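Local coordinates for thioredoxin-like protein (Bacteroides caccae ATCC 43185, PDB 4YOD), which is of unproven function but carries a thioredoxin fold behind an N-terminal helical region, and is probably a thiol-disulfide oxidoreductase, at residues Q29-L34 / N68-K73; Y176-I181 / Q277-Y282; Y261-N264 / T268-L271. One frame throughout, in Å; residues are numbered along the deposited sequence.

Contact 1: residues Q29-L34 / N68-K73; sequences QRAEFL and NHVPLK
Ala31 and Glu32 on one turn of helix 27-37 lie alongside His69 and Val70, which belong to the short link between helices 53-66 and 72-85. The CA atoms of Ala31 and His69 are 6.1 Å apart, and the extended backbone of Val70 (phi -128°, psi 163°) leads into Pro71, the N-cap residue of helix 72-85. Contact is made at one small spot. The methyl of Ala31 points at the link and rests on its backbone, with CB 3.5 Å from the carbonyl O of His69. Val70 answers with a single branch: CG1 stands opposite its own carbonyl carbon (chi1 -64°) and reaches the helix, 3.5 Å from Ala31 O and 3.9 Å from Ala31 CB. The same methyl comes within 3.7 Å of Glu32 N, so it lies over the peptide joining the two helix residues. His69 adds its CB, 4.2 Å from Ala31 CB, before its imidazole turns away from the helix. The carboxylate of Glu32 is engaged along its own helix, in a salt bridge with Lys36. This is van der Waals packing of methyl groups between a helix flank and an inter-helix connection, at the surface of the helical N-terminal DUF5106 region.

Contact 2: residues Y176-I181 / Q277-Y282; sequences YLLLFI and QAIEEY
Leu178 and Ile279 join strand 176-181 to the C-terminal helix 276-286 through their methyl groups, the nearest CA atoms being those of this pair, 8.5 Å apart. From CB, which points at the helix, the Leu178 chain runs to CG, set opposite the backbone N (chi1 -154°), and there it forks. CD1 goes to the helix and meets CG2 of Ile279 at 3.8 Å, whereas CB, CG and CD2 stay farther from the helix segment; the side chain also packs on Leu260. On the Ile279 side it is the short branch, CG2, that touches. One turn further along the helix, the second meeting is between two tyrosines. The rings of Tyr176 and Tyr282 touch through their CE1 atoms, 4.0 Å apart, and the two side chains cross at roughly a right angle. Tyr176 CE1 arrives at the edge of the Tyr282 ring, near its plane. The Tyr282 ring also stacks with that of His286. Leu178 also touches helix 187-197, through Leu196, while Ile279 and Tyr282 extend over the next two strands of the sheet, Ile279 onto Leu260 and Leu271 and Tyr282 onto Leu262, Leu270 and Leu271, laying the C-terminal helix across one face of the thioredoxin-fold sheet.

Contact 3: residues Y261-N264 / T268-L271; sequences YLLN and TVLL
Leu262, Asn264 and Leu270 give up the most surface where strand 259-263 meets strand 269-272. The carbonyl O of Leu262 takes two backbone N-H groups, from Leu270 N at 2.8 Å, lying nearly along the C=O axis, and from Leu271 N at 3.2 Å, in the carbonyl plane on a lone pair. Leu262 N returns a bond of 3.0 Å to Leu271 O, and on the face these two residues share, Leu262 CB meets Leu271 CB at 4.1 Å. Two residues facing one make this a classic beta bulge, which shifts the register before the antiparallel, non-hydrogen-bonded pair of Leu263 and Val269. It interrupts the C-terminal beta hairpin of the thioredoxin fold, whose second strand is an outermost strand of the central sheet. The Leu270 side chain points at the first strand: its CD1 lies 3.8 Å from Asn264 CB and also approaches CD2 of Leu262. On the face with Leu263 and Val269, CD2 of the former meets CG2 of the latter at 3.9 Å. At the turn end Asn264 bonds with both backbone and side chain. Its N-H bonds to Thr268 O, while chi1 of 71° holds the amide between backbone N and carbonyl carbon, bringing OD1 to within 2.9 Å of Thr268 N. That donor stands 44° out of the amide plane. A water 2.9 Å from Asn264 ND2, whose hydrogen it accepts, also bonds Thr268 OG1. With an alanine here the amide is gone, which is likely to leave Thr268 N without its side-chain acceptor and the bridging water without its ND2 donor.

Overall arrangement
Contacts 2 and 3 share one sheet, their centres about 8 Å apart. Strands 176-181 and 259-263 are joined by probable hydrogen bonds from Leu263 N to Leu177 O (2.8 Å) and from Leu179 N to Tyr261 O (2.9 Å). Tyr282 ties the two contacts together from the helix side, its CD1 lying 3.5 Å from Leu262 CD2. In sequence, the hairpin of contact 3 is nested within the loop closed by contact 2. Contact 1 stands apart in the helical region, its centre about 27 Å from that of contact 2 and 25 Å from that of contact 3. Cys186 and Cys189, a possible thioredoxin-type CxxC, lie at the start of helix 187-197, whose far end reaches Leu178 through Leu196.

Contact 1: residues Q29-L34 / N68-K73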
# COMPACT_ATOMS: atom_id res chain seq x y z
N GLN A 29 -7.79 -24.35 7.16
CA GLN A 29 -8.80 -24.30 8.23
C GLN A 29 -8.21 -23.74 9.54
O GLN A 29 -8.88 -22.99 10.24
CB GLN A 29 -9.38 -25.69 8.48
CG GLN A 29 -10.27 -26.18 7.35
CD GLN A 29 -10.73 -27.60 7.56
OE1 GLN A 29 -10.91 -28.07 8.69
NE2 GLN A 29 -10.94 -28.32 6.46
N ARG A 30 -6.97 -24.14 9.85
CA ARG A 30 -6.22 -23.71 11.04
C ARG A 30 -5.96 -22.21 10.98
O ARG A 30 -6.25 -21.51 11.95
CB ARG A 30 -4.90 -24.50 11.17
CG ARG A 30 -5.10 -25.94 11.60
CD ARG A 30 -3.81 -26.73 11.64
NE ARG A 30 -2.87 -26.22 12.64
CZ ARG A 30 -2.89 -26.52 13.93
NH1 ARG A 30 -3.82 -27.35 14.41
NH2 ARG A 30 -1.99 -26.01 14.76
N ALA A 31 -5.47 -21.71 9.81
CA ALA A 31 -5.18 -20.29 9.56
C ALA A 31 -6.47 -19.48 9.65
O ALA A 31 -6.47 -18.43 10.29
CB ALA A 31 -4.52 -20.11 8.20
N GLU A 32 -7.57 -20.00 9.05
CA GLU A 32 -8.91 -19.38 9.06
C GLU A 32 -9.46 -19.30 10.50
O GLU A 32 -9.96 -18.24 10.89
CB GLU A 32 -9.88 -20.15 8.15
CG GLU A 32 -11.25 -19.50 8.01
CD GLU A 32 -12.28 -20.25 7.19
OE1 GLU A 32 -12.35 -21.50 7.30
OE2 GLU A 32 -13.06 -19.57 6.48
N PHE A 33 -9.35 -20.40 11.29
CA PHE A 33 -9.83 -20.41 12.69
C PHE A 33 -9.11 -19.33 13.53
O PHE A 33 -9.75 -18.63 14.31
CB PHE A 33 -9.64 -21.80 13.34
CG PHE A 33 -10.20 -21.88 14.74
CD1 PHE A 33 -11.53 -22.21 14.96
CD2 PHE A 33 -9.41 -21.56 15.84
CE1 PHE A 33 -12.06 -22.26 16.25
CE2 PHE A 33 -9.94 -21.60 17.14
CZ PHE A 33 -11.26 -21.95 17.33
N LEU A 34 -7.78 -19.24 13.39
CA LEU A 34 -6.94 -18.31 14.14
C LEU A 34 -7.34 -16.85 13.87
O LEU A 34 -7.43 -16.07 14.81
CB LEU A 34 -5.46 -18.55 13.81
CG LEU A 34 -4.39 -17.88 14.69
CD1 LEU A 34 -4.65 -18.12 16.20
CD2 LEU A 34 -3.00 -18.36 14.31
N ASN A 68 -2.14 -12.49 6.71
CA ASN A 68 -1.49 -12.84 5.44
C ASN A 68 -1.66 -14.31 5.05
O ASN A 68 -1.37 -14.66 3.91
CB ASN A 68 0.02 -12.53 5.52
CG ASN A 68 0.36 -11.07 5.53
OD1 ASN A 68 0.05 -10.33 4.61
ND2 ASN A 68 1.06 -10.64 6.56
N HIS A 69 -2.07 -15.18 5.99
CA HIS A 69 -2.13 -16.63 5.76
C HIS A 69 -3.53 -17.13 5.38
O HIS A 69 -3.74 -18.34 5.33
CB HIS A 69 -1.59 -17.40 7.00
CG HIS A 69 -0.25 -16.93 7.49
ND1 HIS A 69 0.12 -17.08 8.82
CD2 HIS A 69 0.77 -16.32 6.82
CE1 HIS A 69 1.34 -16.56 8.91
NE2 HIS A 69 1.77 -16.09 7.74
N VAL A 70 -4.47 -16.22 5.09
CA VAL A 70 -5.84 -16.57 4.71
C VAL A 70 -6.21 -15.86 3.40
O VAL A 70 -5.56 -14.87 3.07
CB VAL A 70 -6.86 -16.22 5.84
CG1 VAL A 70 -6.61 -17.04 7.09
CG2 VAL A 70 -6.90 -14.72 6.16
N PRO A 71 -7.28 -16.28 2.66
CA PRO A 71 -7.69 -15.50 1.48
C PRO A 71 -7.94 -14.04 1.85
O PRO A 71 -8.37 -13.76 2.97
CB PRO A 71 -8.98 -16.19 1.03
CG PRO A 71 -8.84 -17.61 1.53
CD PRO A 71 -8.16 -17.46 2.86
N LEU A 72 -7.63 -13.11 0.94
CA LEU A 72 -7.80 -11.68 1.21
C LEU A 72 -9.23 -11.33 1.66
O LEU A 72 -9.37 -10.53 2.58
CB LEU A 72 -7.42 -10.85 -0.03
CG LEU A 72 -7.54 -9.32 0.08
CD1 LEU A 72 -6.81 -8.74 1.33
CD2 LEU A 72 -7.06 -8.65 -1.21
N LYS A 73 -10.26 -11.93 1.04
CA LYS A 73 -11.65 -11.62 1.41
C LYS A 73 -11.95 -12.03 2.86
O LYS A 73 -12.66 -11.31 3.55
CB LYS A 73 -12.66 -12.27 0.47
CG LYS A 73 -12.78 -11.55 -0.88
CD LYS A 73 -13.66 -12.32 -1.85
CE LYS A 73 -13.71 -11.68 -3.21
NZ LYS A 73 -14.50 -12.50 -4.17

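Contact 2: residues Y176-I181 / Q277-Y282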
# COMPACT_ATOMS: atom_id res chain seq x y z
N TYR A 176 3.97 -4.69 -20.11
CA TYR A 176 4.11 -4.21 -18.74
C TYR A 176 4.61 -2.78 -18.71
O TYR A 176 5.42 -2.37 -19.55
CB TYR A 176 5.08 -5.09 -17.93
CG TYR A 176 4.61 -6.52 -17.73
CD1 TYR A 176 3.59 -6.82 -16.84
CD2 TYR A 176 5.22 -7.57 -18.41
CE1 TYR A 176 3.15 -8.13 -16.66
CE2 TYR A 176 4.81 -8.89 -18.21
CZ TYR A 176 3.77 -9.16 -17.35
OH TYR A 176 3.34 -10.45 -17.14
N LEU A 177 4.12 -2.04 -17.73
CA LEU A 177 4.54 -0.67 -17.50
C LEU A 177 4.95 -0.53 -16.05
O LEU A 177 4.13 -0.77 -15.16
CB LEU A 177 3.46 0.38 -17.86
CG LEU A 177 4.04 1.81 -17.94
CD1 LEU A 177 3.65 2.51 -19.20
CD2 LEU A 177 3.83 2.60 -16.65
N LEU A 178 6.20 -0.14 -15.83
CA LEU A 178 6.75 0.11 -14.50
C LEU A 178 6.77 1.62 -14.30
O LEU A 178 7.52 2.34 -14.97
CB LEU A 178 8.15 -0.51 -14.36
CG LEU A 178 8.62 -0.89 -12.95
CD1 LEU A 178 9.96 -1.56 -13.04
CD2 LEU A 178 8.73 0.33 -12.03
N LEU A 179 5.89 2.10 -13.42
CA LEU A 179 5.73 3.52 -13.11
C LEU A 179 6.57 3.85 -11.88
O LEU A 179 6.40 3.25 -10.82
CB LEU A 179 4.24 3.86 -12.91
CG LEU A 179 3.90 5.32 -12.60
CD1 LEU A 179 4.32 6.26 -13.77
CD2 LEU A 179 2.42 5.47 -12.26
N PHE A 180 7.49 4.80 -12.03
CA PHE A 180 8.37 5.14 -10.91
C PHE A 180 8.23 6.63 -10.55
O PHE A 180 8.82 7.50 -11.20
CB PHE A 180 9.82 4.76 -11.28
CG PHE A 180 10.98 5.14 -10.39
CD1 PHE A 180 10.78 5.55 -9.07
CD2 PHE A 180 12.29 5.02 -10.84
CE1 PHE A 180 11.86 5.89 -8.25
CE2 PHE A 180 13.37 5.35 -10.01
CZ PHE A 180 13.14 5.78 -8.72
N ILE A 181 7.50 6.92 -9.47
CA ILE A 181 7.30 8.28 -8.98
C ILE A 181 8.53 8.63 -8.14
O ILE A 181 8.80 7.94 -7.15
CB ILE A 181 5.96 8.41 -8.22
CG1 ILE A 181 4.78 7.88 -9.09
CG2 ILE A 181 5.75 9.86 -7.74
CD1 ILE A 181 3.34 7.93 -8.51
N GLN A 277 12.08 -5.71 -5.17
CA GLN A 277 12.12 -7.18 -5.08
C GLN A 277 10.77 -7.80 -5.52
O GLN A 277 10.78 -8.80 -6.24
CB GLN A 277 12.49 -7.64 -3.65
CG GLN A 277 12.61 -9.17 -3.51
CD GLN A 277 12.89 -9.65 -2.10
OE1 GLN A 277 12.45 -9.06 -1.10
NE2 GLN A 277 13.58 -10.78 -1.99
N ALA A 278 9.63 -7.19 -5.12
CA ALA A 278 8.28 -7.65 -5.47
C ALA A 278 8.07 -7.56 -6.99
O ALA A 278 7.57 -8.51 -7.59
CB ALA A 278 7.23 -6.81 -4.74
N ILE A 279 8.48 -6.44 -7.60
CA ILE A 279 8.35 -6.23 -9.05
C ILE A 279 9.23 -7.25 -9.78
O ILE A 279 8.76 -7.90 -10.72
CB ILE A 279 8.68 -4.78 -9.45
CG1 ILE A 279 7.53 -3.84 -8.98
CG2 ILE A 279 8.88 -4.63 -11.00
CD1 ILE A 279 7.91 -2.44 -8.95
N GLU A 280 10.48 -7.40 -9.33
CA GLU A 280 11.43 -8.34 -9.94
C GLU A 280 10.89 -9.76 -9.87
O GLU A 280 10.92 -10.46 -10.87
CB GLU A 280 12.81 -8.24 -9.25
CG GLU A 280 13.89 -9.08 -9.89
CD GLU A 280 15.23 -9.10 -9.17
OE1 GLU A 280 15.31 -8.62 -8.01
OE2 GLU A 280 16.20 -9.62 -9.76
N GLU A 281 10.36 -10.19 -8.70
CA GLU A 281 9.86 -11.56 -8.60
C GLU A 281 8.63 -11.76 -9.46
O GLU A 281 8.57 -12.76 -10.16
CB GLU A 281 9.58 -11.96 -7.16
CG GLU A 281 10.85 -12.21 -6.35
CD GLU A 281 10.60 -12.80 -4.98
OE1 GLU A 281 9.43 -13.11 -4.66
OE2 GLU A 281 11.59 -12.96 -4.22
N TYR A 282 7.71 -10.78 -9.49
CA TYR A 282 6.51 -10.86 -10.31
C TYR A 282 6.86 -11.05 -11.78
O TYR A 282 6.24 -11.87 -12.45
CB TYR A 282 5.66 -9.57 -10.17
CG TYR A 282 4.34 -9.68 -10.89
CD1 TYR A 282 4.25 -9.48 -12.26
CD2 TYR A 282 3.18 -10.03 -10.20
CE1 TYR A 282 3.05 -9.64 -12.94
CE2 TYR A 282 1.96 -10.17 -10.87
CZ TYR A 282 1.90 -9.97 -12.24
OH TYR A 282 0.72 -10.13 -12.92

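Contact 3: residues Y261-N264 / T268-L271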
# COMPACT_ATOMS: atom_id res chain seq x y z
N TYR A 261 4.83 1.32 -9.24
CA TYR A 261 3.63 0.63 -9.70
C TYR A 261 3.99 -0.29 -10.84
O TYR A 261 4.83 0.07 -11.66
CB TYR A 261 2.56 1.62 -10.22
CG TYR A 261 1.78 2.33 -9.14
CD1 TYR A 261 2.32 3.43 -8.48
CD2 TYR A 261 0.47 1.97 -8.85
CE1 TYR A 261 1.58 4.13 -7.52
CE2 TYR A 261 -0.27 2.66 -7.88
CZ TYR A 261 0.29 3.74 -7.23
OH TYR A 261 -0.41 4.39 -6.24
N LEU A 262 3.36 -1.46 -10.91
CA LEU A 262 3.49 -2.33 -12.08
C LEU A 262 2.10 -2.43 -12.68
O LEU A 262 1.15 -2.80 -11.99
CB LEU A 262 4.07 -3.73 -11.77
CG LEU A 262 4.33 -4.59 -13.04
CD1 LEU A 262 5.48 -4.01 -13.89
CD2 LEU A 262 4.63 -6.04 -12.69
N LEU A 263 1.99 -2.10 -13.96
CA LEU A 263 0.72 -2.15 -14.70
C LEU A 263 0.80 -3.19 -15.81
O LEU A 263 1.88 -3.42 -16.33
CB LEU A 263 0.35 -0.76 -15.30
CG LEU A 263 0.64 0.54 -14.50
CD1 LEU A 263 0.18 1.78 -15.29
CD2 LEU A 263 -0.05 0.53 -13.09
N ASN A 264 -0.34 -3.78 -16.21
CA ASN A 264 -0.35 -4.74 -17.32
C ASN A 264 -0.55 -3.96 -18.66
O ASN A 264 -0.48 -2.73 -18.66
CB ASN A 264 -1.40 -5.85 -17.11
CG ASN A 264 -2.85 -5.44 -17.24
OD1 ASN A 264 -3.19 -4.30 -17.57
ND2 ASN A 264 -3.74 -6.38 -17.04
N THR A 268 -4.05 -1.93 -16.17
CA THR A 268 -4.62 -2.40 -14.90
C THR A 268 -3.45 -2.51 -13.91
O THR A 268 -2.40 -3.03 -14.29
CB THR A 268 -5.34 -3.74 -15.09
OG1 THR A 268 -6.46 -3.55 -15.94
CG2 THR A 268 -5.78 -4.39 -13.77
N VAL A 269 -3.63 -2.03 -12.67
CA VAL A 269 -2.62 -2.08 -11.60
C VAL A 269 -2.46 -3.53 -11.15
O VAL A 269 -3.44 -4.15 -10.72
CB VAL A 269 -3.00 -1.16 -10.40
CG1 VAL A 269 -1.98 -1.28 -9.26
CG2 VAL A 269 -3.17 0.30 -10.82
N LEU A 270 -1.24 -4.06 -11.25
CA LEU A 270 -0.85 -5.39 -10.78
C LEU A 270 -0.22 -5.31 -9.39
O LEU A 270 -0.48 -6.17 -8.55
CB LEU A 270 0.14 -6.06 -11.76
CG LEU A 270 -0.36 -6.27 -13.18
CD1 LEU A 270 0.78 -6.72 -14.09
CD2 LEU A 270 -1.56 -7.24 -13.22
N LEU A 271 0.66 -4.33 -9.19
CA LEU A 271 1.36 -4.08 -7.92
C LEU A 271 1.32 -2.57 -7.67
O LEU A 271 1.53 -1.78 -8.59
CB LEU A 271 2.81 -4.61 -7.95
CG LEU A 271 3.00 -6.12 -8.14
CD1 LEU A 271 4.43 -6.46 -8.44
CD2 LEU A 271 2.48 -6.91 -6.95
O HOH W 1 -6.67 -6.09 -17.18